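Local coordinates for uncharacterized peroxidase-related protein (Silicibacter sp., PDB 2PFX), which is of unknown function but probably acts as an oxidoreductase related to the AhpD-like peroxidases of the carboxymuconolactone decarboxylase family, at residues 72-77 / 94-99; 123-128 / 149-154; 132-137 / 167-172. All blocks are in the same frame, centred on the assembly; numbering follows the deposited sequence.

In the fold
Contacts 1 and 3 lie in the core, whereas contact 2 sits some 19 Å from the chain centre and is partly exposed. Contacts 2 and 3 share helix 121-136: one face near its beginning holds the turn after helix 142-150, and its last turns meet helix 155-178, close to another subunit. Contact 1 pairs helices 70-84 and 87-101, and touches both of the others, through Met126 and Leu127 of contact 2 and Phe168 of contact 3. The chemistry follows the place. Contact 1 packs a carboxylate and aliphatic groups, contact 2 rests aliphatic side chains on two rings, and contact 3 hangs on a single buried hydrogen bond.

Contact 1: 72-77 / 94-99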
loop_
_atom_site.group_PDB
_atom_site.type_symbol
_atom_site.label_atom_id
_atom_site.label_comp_id
_atom_site.label_asym_id
_atom_site.label_seq_id
_atom_site.Cartn_x
_atom_site.Cartn_y
_atom_site.Cartn_z
ATOM N N GLU A 72 -16.469 -21.573 -12.999
ATOM C CA GLU A 72 -15.320 -20.701 -13.210
ATOM C C GLU A 72 -15.653 -19.251 -12.874
ATOM O O GLU A 72 -14.844 -18.541 -12.274
ATOM C CB GLU A 72 -14.829 -20.880 -14.647
ATOM C CG GLU A 72 -13.800 -21.986 -14.774
ATOM C CD GLU A 72 -13.510 -22.474 -16.175
ATOM O OE1 GLU A 72 -14.214 -22.111 -17.135
ATOM O OE2 GLU A 72 -12.537 -23.254 -16.329
ATOM N N ARG A 73 -16.858 -18.837 -13.263
ATOM C CA ARG A 73 -17.274 -17.442 -13.012
ATOM C C ARG A 73 -17.513 -17.233 -11.529
ATOM O O ARG A 73 -17.194 -16.168 -11.009
ATOM C CB ARG A 73 -18.475 -17.137 -13.896
ATOM C CG ARG A 73 -18.088 -17.086 -15.368
ATOM C CD ARG A 73 -19.298 -16.856 -16.245
ATOM N NE ARG A 73 -19.825 -18.116 -16.724
ATOM C CZ ARG A 73 -20.913 -18.296 -17.464
ATOM N NH1 ARG A 73 -21.667 -17.282 -17.843
ATOM N NH2 ARG A 73 -21.254 -19.527 -17.835
ATOM N N GLU A 74 -18.038 -18.257 -10.875
ATOM C CA GLU A 74 -18.199 -18.170 -9.416
ATOM C C GLU A 74 -16.842 -18.125 -8.721
ATOM O O GLU A 74 -16.707 -17.462 -7.692
ATOM C CB GLU A 74 -19.005 -19.341 -8.880
ATOM C CG GLU A 74 -20.495 -19.266 -9.099
ATOM C CD GLU A 74 -21.181 -18.079 -8.444
ATOM O OE1 GLU A 74 -20.527 -17.339 -7.683
ATOM O OE2 GLU A 74 -22.397 -17.914 -8.713
HETATM N N MSE A 75 -15.853 -18.824 -9.266
HETATM C CA MSE A 75 -14.510 -18.792 -8.690
HETATM C C MSE A 75 -13.917 -17.395 -8.775
HETATM O O MSE A 75 -13.259 -16.888 -7.874
HETATM C CB MSE A 75 -13.643 -19.842 -9.414
HETATM C CG MSE A 75 -14.044 -21.266 -9.055
HETATM SE SE MSE A 75 -13.106 -22.510 -10.227
HETATM C CE MSE A 75 -11.580 -22.478 -9.078
ATOM N N ILE A 76 -14.155 -16.724 -9.890
ATOM C CA ILE A 76 -13.671 -15.378 -10.082
ATOM C C ILE A 76 -14.321 -14.493 -9.030
ATOM O O ILE A 76 -13.683 -13.689 -8.365
ATOM C CB ILE A 76 -13.986 -14.847 -11.488
ATOM C CG1 ILE A 76 -13.120 -15.439 -12.599
ATOM C CG2 ILE A 76 -13.877 -13.333 -11.552
ATOM C CD1 ILE A 76 -13.643 -15.149 -14.006
ATOM N N ALA A 77 -15.630 -14.712 -8.892
ATOM C CA ALA A 77 -16.371 -13.880 -7.941
ATOM C C ALA A 77 -15.787 -13.913 -6.540
ATOM O O ALA A 77 -15.644 -12.898 -5.858
ATOM C CB ALA A 77 -17.818 -14.351 -7.907
ATOM N N GLY A 94 -19.090 -17.964 -2.129
ATOM C CA GLY A 94 -18.433 -19.088 -1.496
ATOM C C GLY A 94 -19.302 -20.342 -1.542
ATOM O O GLY A 94 -18.849 -21.427 -1.915
ATOM N N ALA A 95 -20.561 -20.225 -1.161
ATOM C CA ALA A 95 -21.574 -21.265 -1.184
ATOM C C ALA A 95 -21.720 -21.825 -2.588
ATOM O O ALA A 95 -21.749 -23.035 -2.803
ATOM C CB ALA A 95 -22.928 -20.747 -0.680
ATOM N N ALA A 96 -21.798 -20.896 -3.544
ATOM C CA ALA A 96 -21.944 -21.254 -4.949
ATOM C C ALA A 96 -20.776 -22.106 -5.431
ATOM O O ALA A 96 -20.995 -23.106 -6.125
ATOM C CB ALA A 96 -22.089 -20.014 -5.814
ATOM N N VAL A 97 -19.552 -21.737 -5.079
ATOM C CA VAL A 97 -18.399 -22.572 -5.427
ATOM C C VAL A 97 -18.485 -23.919 -4.720
ATOM O O VAL A 97 -18.206 -24.980 -5.320
ATOM C CB VAL A 97 -17.092 -21.833 -5.103
ATOM C CG1 VAL A 97 -15.870 -22.734 -5.214
ATOM C CG2 VAL A 97 -16.952 -20.665 -6.069
ATOM N N ARG A 98 -18.887 -23.968 -3.445
ATOM C CA ARG A 98 -18.967 -25.267 -2.772
ATOM C C ARG A 98 -20.007 -26.142 -3.480
ATOM O O ARG A 98 -19.799 -27.341 -3.667
ATOM C CB ARG A 98 -19.306 -25.123 -1.287
ATOM C CG ARG A 98 -18.348 -24.303 -0.433
ATOM C CD ARG A 98 -18.630 -24.558 1.018
ATOM N NE ARG A 98 -19.928 -24.095 1.483
ATOM C CZ ARG A 98 -20.197 -22.837 1.797
ATOM N NH1 ARG A 98 -19.277 -21.892 1.694
ATOM N NH2 ARG A 98 -21.403 -22.489 2.219
ATOM N N GLN A 99 -21.129 -25.537 -3.856
ATOM C CA GLN A 99 -22.204 -26.223 -4.555
ATOM C C GLN A 99 -21.760 -26.759 -5.913
ATOM O O GLN A 99 -21.878 -27.939 -6.230
ATOM C CB GLN A 99 -23.391 -25.278 -4.764
ATOM C CG GLN A 99 -24.560 -25.940 -5.475
ATOM C CD GLN A 99 -25.647 -24.949 -5.840
ATOM O OE1 GLN A 99 -25.471 -23.736 -5.747
ATOM N NE2 GLN A 99 -26.797 -25.473 -6.261
#
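Glu74 OE1 is hydrogen-bonded to His93 ND1, from the residue just before 94-99, while the flat of the same carboxylate lies against the methyl group of Ala96. Ala96 CB is 3.4 Å from Glu74 CD and 3.6 Å from both OE1 and OE2, so the methyl sits almost centrally over the carboxylate and blocks neither oxygen at its rim. The bend at chi2 (-61°) folds the chain of Glu74 and brings the acid group alongside the neighbouring helix instead of pointing straight at it. The small methyl of alanine lets the flat group lie this close to the helix. Below this polar end the interface is aliphatic. Val97 CG2, anti to its own carbonyl carbon, reaches Glu74 CB at 3.7 Å. The same methyl approaches Met75 CG at 4.2 Å. Beyond them Leu106 and Leu110 of helix 104-112 touch both Met75 and Val97. With an alanine in place of Glu74, His93 ND1 would probably lose its carboxylate mate and a gap would be likely to open beside Ala96 CB. The axes of segments 72-77 and 94-99 approach to 8.8 Å, with 146° between their directions. This is the helical hairpin of the AhpD-like fold, whose glutamate and histidine, with a C-x-x-C motif in helix 87-101 and the turn before it, are consistent with the active-site pattern of AhpD.

Contact 2: 123-128 / 149-154; sequences QRVMLD and RSHGFN. With ACT (acetate ion), chain C.
A Schellman motif ends helix 142-150, and the turn it makes carries His151 and Phe153 onto Val125 and Met126 of helix 121-136. Gly152 is the C-prime residue: its N bonds to Arg149 O at 3.1 Å and Phe153 N to Leu148 O. Its phi is positive (103°), where a side chain would press on the preceding carbonyl O, so glycine suits the place. Val125 straddles one corner of the imidazole, both CG1 and CG2 lying 3.8 Å from His151 CD2, while CG2 also faces the edge of the Phe153 ring. The phenyl group goes deeper: its CZ comes within 3.8 Å of Met126 CB, the two side chains crossing at about a right angle. Because CG of Met126 is anti to the backbone N (chi1 180°), the chain runs on past the ring, leaving SE 5.3 Å from the centroid of the Phe153 ring in an oblique Met-aromatic contact. A large apolar ring suits this buried end and the polar histidine the outer one: its ND1 donates to O of an acetate ion, probably from the crystallisation liquor, at 2.9 Å, in the ring plane. Elsewhere on the helix Arg124 NE pairs with Asp128 OD1, and Arg124 NH2 makes a salt bridge to Glu141 of the second subunit. The turn into helix 155-178 thus closes over the first turns of helix 121-136 at the edge of the helical bundle.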
loop_
_atom_site.group_PDB
_atom_site.type_symbol
_atom_site.label_atom_id
_atom_site.label_comp_id
_atom_site.label_asym_id
_atom_site.label_seq_id
_atom_site.Cartn_x
_atom_site.Cartn_y
_atom_site.Cartn_z
ATOM N N GLN A 123 -7.114 -22.304 -14.945
ATOM C CA GLN A 123 -7.932 -21.648 -13.928
ATOM C C GLN A 123 -7.064 -20.730 -13.098
ATOM O O GLN A 123 -7.518 -19.673 -12.688
ATOM C CB GLN A 123 -8.640 -22.698 -13.057
ATOM C CG GLN A 123 -9.722 -23.393 -13.855
ATOM C CD GLN A 123 -10.602 -24.338 -13.074
ATOM O OE1 GLN A 123 -10.217 -24.855 -12.032
ATOM N NE2 GLN A 123 -11.789 -24.542 -13.654
ATOM N N ARG A 124 -5.815 -21.154 -12.863
ATOM C CA ARG A 124 -4.995 -20.273 -12.021
ATOM C C ARG A 124 -4.716 -18.966 -12.718
ATOM O O ARG A 124 -4.762 -17.903 -12.085
ATOM C CB ARG A 124 -3.692 -20.994 -11.662
ATOM C CG ARG A 124 -2.750 -20.113 -10.878
ATOM C CD ARG A 124 -3.379 -19.474 -9.613
ATOM N NE ARG A 124 -2.262 -18.697 -9.008
ATOM C CZ ARG A 124 -1.509 -19.101 -7.998
ATOM N NH1 ARG A 124 -1.648 -20.254 -7.359
ATOM N NH2 ARG A 124 -0.537 -18.281 -7.604
ATOM N N VAL A 125 -4.398 -18.937 -14.019
ATOM C CA VAL A 125 -4.090 -17.636 -14.626
ATOM C C VAL A 125 -5.346 -16.784 -14.769
ATOM O O VAL A 125 -5.292 -15.556 -14.707
ATOM C CB VAL A 125 -3.359 -17.782 -15.965
ATOM C CG1 VAL A 125 -2.068 -18.582 -15.705
ATOM C CG2 VAL A 125 -4.183 -18.445 -17.054
HETATM N N MSE A 126 -6.489 -17.428 -14.937
HETATM C CA MSE A 126 -7.773 -16.743 -14.921
HETATM C C MSE A 126 -7.943 -15.958 -13.621
HETATM O O MSE A 126 -8.268 -14.764 -13.610
HETATM C CB MSE A 126 -8.870 -17.769 -15.119
HETATM C CG MSE A 126 -10.276 -17.185 -15.128
HETATM SE SE MSE A 126 -11.603 -18.565 -15.107
HETATM C CE MSE A 126 -11.302 -19.094 -13.301
ATOM N N LEU A 127 -7.693 -16.626 -12.508
ATOM C CA LEU A 127 -7.779 -15.957 -11.210
ATOM C C LEU A 127 -6.687 -14.930 -10.950
ATOM O O LEU A 127 -6.932 -13.906 -10.308
ATOM C CB LEU A 127 -7.818 -16.992 -10.079
ATOM C CG LEU A 127 -8.996 -17.964 -10.137
ATOM C CD1 LEU A 127 -8.924 -18.983 -9.018
ATOM C CD2 LEU A 127 -10.344 -17.236 -10.092
ATOM N N ASP A 128 -5.470 -15.153 -11.418
ATOM C CA ASP A 128 -4.404 -14.178 -11.271
ATOM C C ASP A 128 -4.723 -12.870 -12.001
ATOM O O ASP A 128 -4.423 -11.769 -11.525
ATOM C CB ASP A 128 -3.114 -14.758 -11.836
ATOM C CG ASP A 128 -2.425 -15.811 -11.003
ATOM O OD1 ASP A 128 -2.772 -15.996 -9.817
ATOM O OD2 ASP A 128 -1.516 -16.451 -11.584
ATOM N N ARG A 149 -4.285 -16.091 -23.250
ATOM C CA ARG A 149 -4.351 -16.822 -24.513
ATOM C C ARG A 149 -3.429 -18.045 -24.529
ATOM O O ARG A 149 -3.771 -19.048 -25.165
ATOM C CB ARG A 149 -3.976 -15.932 -25.690
ATOM C CG ARG A 149 -4.915 -14.737 -25.843
ATOM C CD ARG A 149 -4.761 -13.990 -27.155
ATOM N NE ARG A 149 -3.713 -12.989 -27.111
ATOM C CZ ARG A 149 -3.769 -11.692 -26.931
ATOM N NH1 ARG A 149 -4.913 -11.060 -26.759
ATOM N NH2 ARG A 149 -2.608 -11.053 -26.935
ATOM N N SER A 150 -2.310 -17.950 -23.826
ATOM C CA SER A 150 -1.359 -19.038 -23.718
ATOM C C SER A 150 -1.883 -20.242 -22.964
ATOM O O SER A 150 -1.360 -21.360 -22.931
ATOM C CB SER A 150 -0.110 -18.472 -23.011
ATOM O OG SER A 150 0.977 -19.192 -23.557
ATOM N N HIS A 151 -3.019 -20.050 -22.291
ATOM C CA HIS A 151 -3.660 -21.158 -21.613
ATOM C C HIS A 151 -5.081 -21.431 -22.110
ATOM O O HIS A 151 -5.832 -22.084 -21.394
ATOM C CB HIS A 151 -3.683 -20.926 -20.103
ATOM C CG HIS A 151 -2.292 -20.909 -19.560
ATOM N ND1 HIS A 151 -1.619 -22.082 -19.270
ATOM C CD2 HIS A 151 -1.469 -19.896 -19.261
ATOM C CE1 HIS A 151 -0.424 -21.754 -18.812
ATOM N NE2 HIS A 151 -0.296 -20.427 -18.786
ATOM N N GLY A 152 -5.386 -20.990 -23.324
ATOM C CA GLY A 152 -6.529 -21.449 -24.057
ATOM C C GLY A 152 -7.707 -20.508 -24.080
ATOM O O GLY A 152 -8.709 -20.869 -24.709
ATOM N N PHE A 153 -7.602 -19.334 -23.442
ATOM C CA PHE A 153 -8.681 -18.354 -23.546
ATOM C C PHE A 153 -8.586 -17.540 -24.830
ATOM O O PHE A 153 -7.520 -17.031 -25.178
ATOM C CB PHE A 153 -8.658 -17.391 -22.356
ATOM C CG PHE A 153 -8.886 -18.097 -21.032
ATOM C CD1 PHE A 153 -10.145 -18.600 -20.727
ATOM C CD2 PHE A 153 -7.865 -18.258 -20.125
ATOM C CE1 PHE A 153 -10.377 -19.233 -19.513
ATOM C CE2 PHE A 153 -8.087 -18.861 -18.903
ATOM C CZ PHE A 153 -9.347 -19.340 -18.598
ATOM N N ASN A 154 -9.706 -17.400 -25.531
ATOM C CA ASN A 154 -9.729 -16.500 -26.664
ATOM C C ASN A 154 -10.171 -15.098 -26.214
ATOM O O ASN A 154 -10.358 -14.821 -25.034
ATOM C CB ASN A 154 -10.615 -17.073 -27.754
ATOM C CG ASN A 154 -12.088 -17.105 -27.451
ATOM O OD1 ASN A 154 -12.540 -16.544 -26.457
ATOM N ND2 ASN A 154 -12.846 -17.773 -28.317
HETATM C C ACT C . -3.431 -24.767 -21.171
HETATM O O ACT C . -3.058 -24.541 -20.026
HETATM O OXT ACT C . -2.820 -24.336 -22.131
HETATM C CH3 ACT C . -4.663 -25.567 -21.396
#

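Contact 3: 132-137 / 167-172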
loop_
_atom_site.group_PDB
_atom_site.type_symbol
_atom_site.label_atom_id
_atom_site.label_comp_id
_atom_site.label_asym_id
_atom_site.label_seq_id
_atom_site.Cartn_x
_atom_site.Cartn_y
_atom_site.Cartn_z
ATOM N N LYS A 132 -5.224 -9.244 -10.416
ATOM C CA LYS A 132 -4.516 -8.060 -10.870
ATOM C C LYS A 132 -5.454 -6.940 -11.303
ATOM O O LYS A 132 -5.204 -5.733 -11.124
ATOM C CB LYS A 132 -3.563 -8.443 -12.004
ATOM C CG LYS A 132 -2.730 -7.220 -12.431
ATOM C CD LYS A 132 -1.709 -7.576 -13.503
ATOM C CE LYS A 132 -0.833 -6.357 -13.781
ATOM N NZ LYS A 132 0.427 -6.802 -14.429
HETATM N N MSE A 133 -6.575 -7.277 -11.920
HETATM C CA MSE A 133 -7.599 -6.307 -12.248
HETATM C C MSE A 133 -8.186 -5.676 -10.989
HETATM O O MSE A 133 -8.523 -4.503 -10.935
HETATM C CB MSE A 133 -8.744 -6.993 -12.981
HETATM C CG MSE A 133 -8.535 -7.213 -14.465
HETATM SE SE MSE A 133 -10.016 -8.002 -15.329
HETATM C CE MSE A 133 -11.228 -6.552 -15.062
ATOM N N THR A 134 -8.289 -6.507 -9.960
ATOM C CA THR A 134 -8.916 -6.058 -8.721
ATOM C C THR A 134 -7.996 -5.106 -7.983
ATOM O O THR A 134 -8.418 -4.042 -7.499
ATOM C CB THR A 134 -9.335 -7.275 -7.886
ATOM O OG1 THR A 134 -10.363 -7.981 -8.604
ATOM C CG2 THR A 134 -9.953 -6.841 -6.555
ATOM N N ARG A 135 -6.705 -5.435 -7.932
ATOM C CA ARG A 135 -5.739 -4.559 -7.265
ATOM C C ARG A 135 -5.168 -3.429 -8.099
ATOM O O ARG A 135 -4.799 -2.357 -7.578
ATOM C CB ARG A 135 -4.582 -5.444 -6.776
ATOM C CG ARG A 135 -4.953 -6.227 -5.537
ATOM C CD ARG A 135 -4.640 -7.700 -5.643
ATOM N NE ARG A 135 -3.376 -8.037 -5.011
ATOM C CZ ARG A 135 -2.878 -9.254 -4.880
ATOM N NH1 ARG A 135 -3.516 -10.335 -5.331
ATOM N NH2 ARG A 135 -1.698 -9.342 -4.264
ATOM N N ALA A 136 -5.034 -3.611 -9.405
ATOM C CA ALA A 136 -4.251 -2.660 -10.196
ATOM C C ALA A 136 -4.574 -2.770 -11.667
ATOM O O ALA A 136 -3.691 -3.052 -12.475
ATOM C CB ALA A 136 -2.771 -2.926 -9.979
ATOM N N SER A 137 -5.848 -2.525 -11.970
ATOM C CA SER A 137 -6.251 -2.655 -13.365
ATOM C C SER A 137 -5.461 -1.769 -14.314
ATOM O O SER A 137 -5.264 -2.128 -15.479
ATOM C CB SER A 137 -7.761 -2.390 -13.490
ATOM O OG SER A 137 -8.148 -1.106 -13.054
ATOM N N PHE A 167 -17.665 -6.683 -12.513
ATOM C CA PHE A 167 -18.972 -6.741 -11.851
ATOM C C PHE A 167 -18.820 -6.972 -10.357
ATOM O O PHE A 167 -19.496 -6.267 -9.612
ATOM C CB PHE A 167 -19.847 -7.809 -12.500
ATOM C CG PHE A 167 -21.271 -7.914 -12.005
ATOM C CD1 PHE A 167 -22.218 -6.931 -12.223
ATOM C CD2 PHE A 167 -21.626 -9.051 -11.298
ATOM C CE1 PHE A 167 -23.503 -7.091 -11.735
ATOM C CE2 PHE A 167 -22.901 -9.249 -10.831
ATOM C CZ PHE A 167 -23.832 -8.260 -11.078
ATOM N N PHE A 168 -17.964 -7.890 -9.893
ATOM C CA PHE A 168 -17.867 -8.092 -8.447
ATOM C C PHE A 168 -17.118 -6.961 -7.787
ATOM O O PHE A 168 -17.284 -6.738 -6.582
ATOM C CB PHE A 168 -17.258 -9.477 -8.107
ATOM C CG PHE A 168 -18.429 -10.437 -8.376
ATOM C CD1 PHE A 168 -19.434 -10.579 -7.430
ATOM C CD2 PHE A 168 -18.500 -11.112 -9.579
ATOM C CE1 PHE A 168 -20.511 -11.407 -7.699
ATOM C CE2 PHE A 168 -19.569 -11.958 -9.845
ATOM C CZ PHE A 168 -20.567 -12.102 -8.897
ATOM N N ASN A 169 -16.303 -6.242 -8.564
ATOM C CA ASN A 169 -15.706 -5.037 -7.981
ATOM C C ASN A 169 -16.785 -3.966 -7.733
ATOM O O ASN A 169 -16.628 -3.040 -6.917
ATOM C CB ASN A 169 -14.596 -4.509 -8.897
ATOM C CG ASN A 169 -13.277 -5.174 -8.507
ATOM O OD1 ASN A 169 -12.679 -4.776 -7.513
ATOM N ND2 ASN A 169 -12.870 -6.189 -9.240
HETATM N N MSE A 170 -17.901 -4.068 -8.448
HETATM C CA MSE A 170 -19.044 -3.183 -8.217
HETATM C C MSE A 170 -19.819 -3.729 -7.011
HETATM O O MSE A 170 -20.027 -3.029 -6.027
HETATM C CB MSE A 170 -19.995 -3.042 -9.390
HETATM C CG MSE A 170 -21.359 -2.411 -9.072
HETATM SE SE MSE A 170 -22.427 -2.230 -10.682
HETATM C CE MSE A 170 -23.025 -4.055 -10.544
ATOM N N THR A 171 -20.229 -4.981 -7.124
ATOM C CA THR A 171 -21.159 -5.494 -6.121
ATOM C C THR A 171 -20.492 -5.601 -4.775
ATOM O O THR A 171 -21.130 -5.355 -3.741
ATOM C CB THR A 171 -21.824 -6.825 -6.525
ATOM O OG1 THR A 171 -20.898 -7.903 -6.562
ATOM C CG2 THR A 171 -22.394 -6.713 -7.934
ATOM N N ASN A 172 -19.204 -5.929 -4.713
ATOM C CA ASN A 172 -18.549 -5.910 -3.405
ATOM C C ASN A 172 -18.646 -4.547 -2.733
ATOM O O ASN A 172 -18.861 -4.523 -1.531
ATOM C CB ASN A 172 -17.072 -6.225 -3.524
ATOM C CG ASN A 172 -16.666 -7.581 -3.993
ATOM O OD1 ASN A 172 -15.477 -7.867 -4.124
ATOM N ND2 ASN A 172 -17.680 -8.364 -4.299
#
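One hydrogen bond carries the polar part of this contact: Asn169 ND2 donates to Thr134 OG1 at 3.1 Å. It is nearly straight, with 172° at the hydrogen, and the hydroxyl oxygen lies only 4° out of the amide plane. Thr134 OG1 stands anti to its own carbonyl carbon (chi1 -65°), beside the backbone N, where it also bonds back to Ala130 O one helical turn earlier. The hydroxyl can therefore give its proton to that carbonyl and still accept from the amide, so a threonine hydroxyl can be buried here with both its roles filled. The amide is gripped equally fully. Asn169 ND2 also bonds to Thr165 O, and OD1 is met by Asn84 ND2 and by Arg173 NH1 of its own chain, so both ends of the group are satisfied and its rotation is fixed. Van der Waals contact is slight by comparison: Thr134 CG2 approaches Asn169 OD1 at 3.6 Å, and Val80 of helix 70-84 touches both side chains. A short branched threonine suits helices that come this close, the CA atoms of Thr134 and Asn169 being 6.9 Å apart. From outside, Arg173 of the third subunit hydrogen-bonds to two backbone carbonyls, Met133 O through NE and Thr134 O through NH2. The arrangement is a buried polar bridge between two helices of an all-helical bundle, set beside a subunit interface of the hexamer.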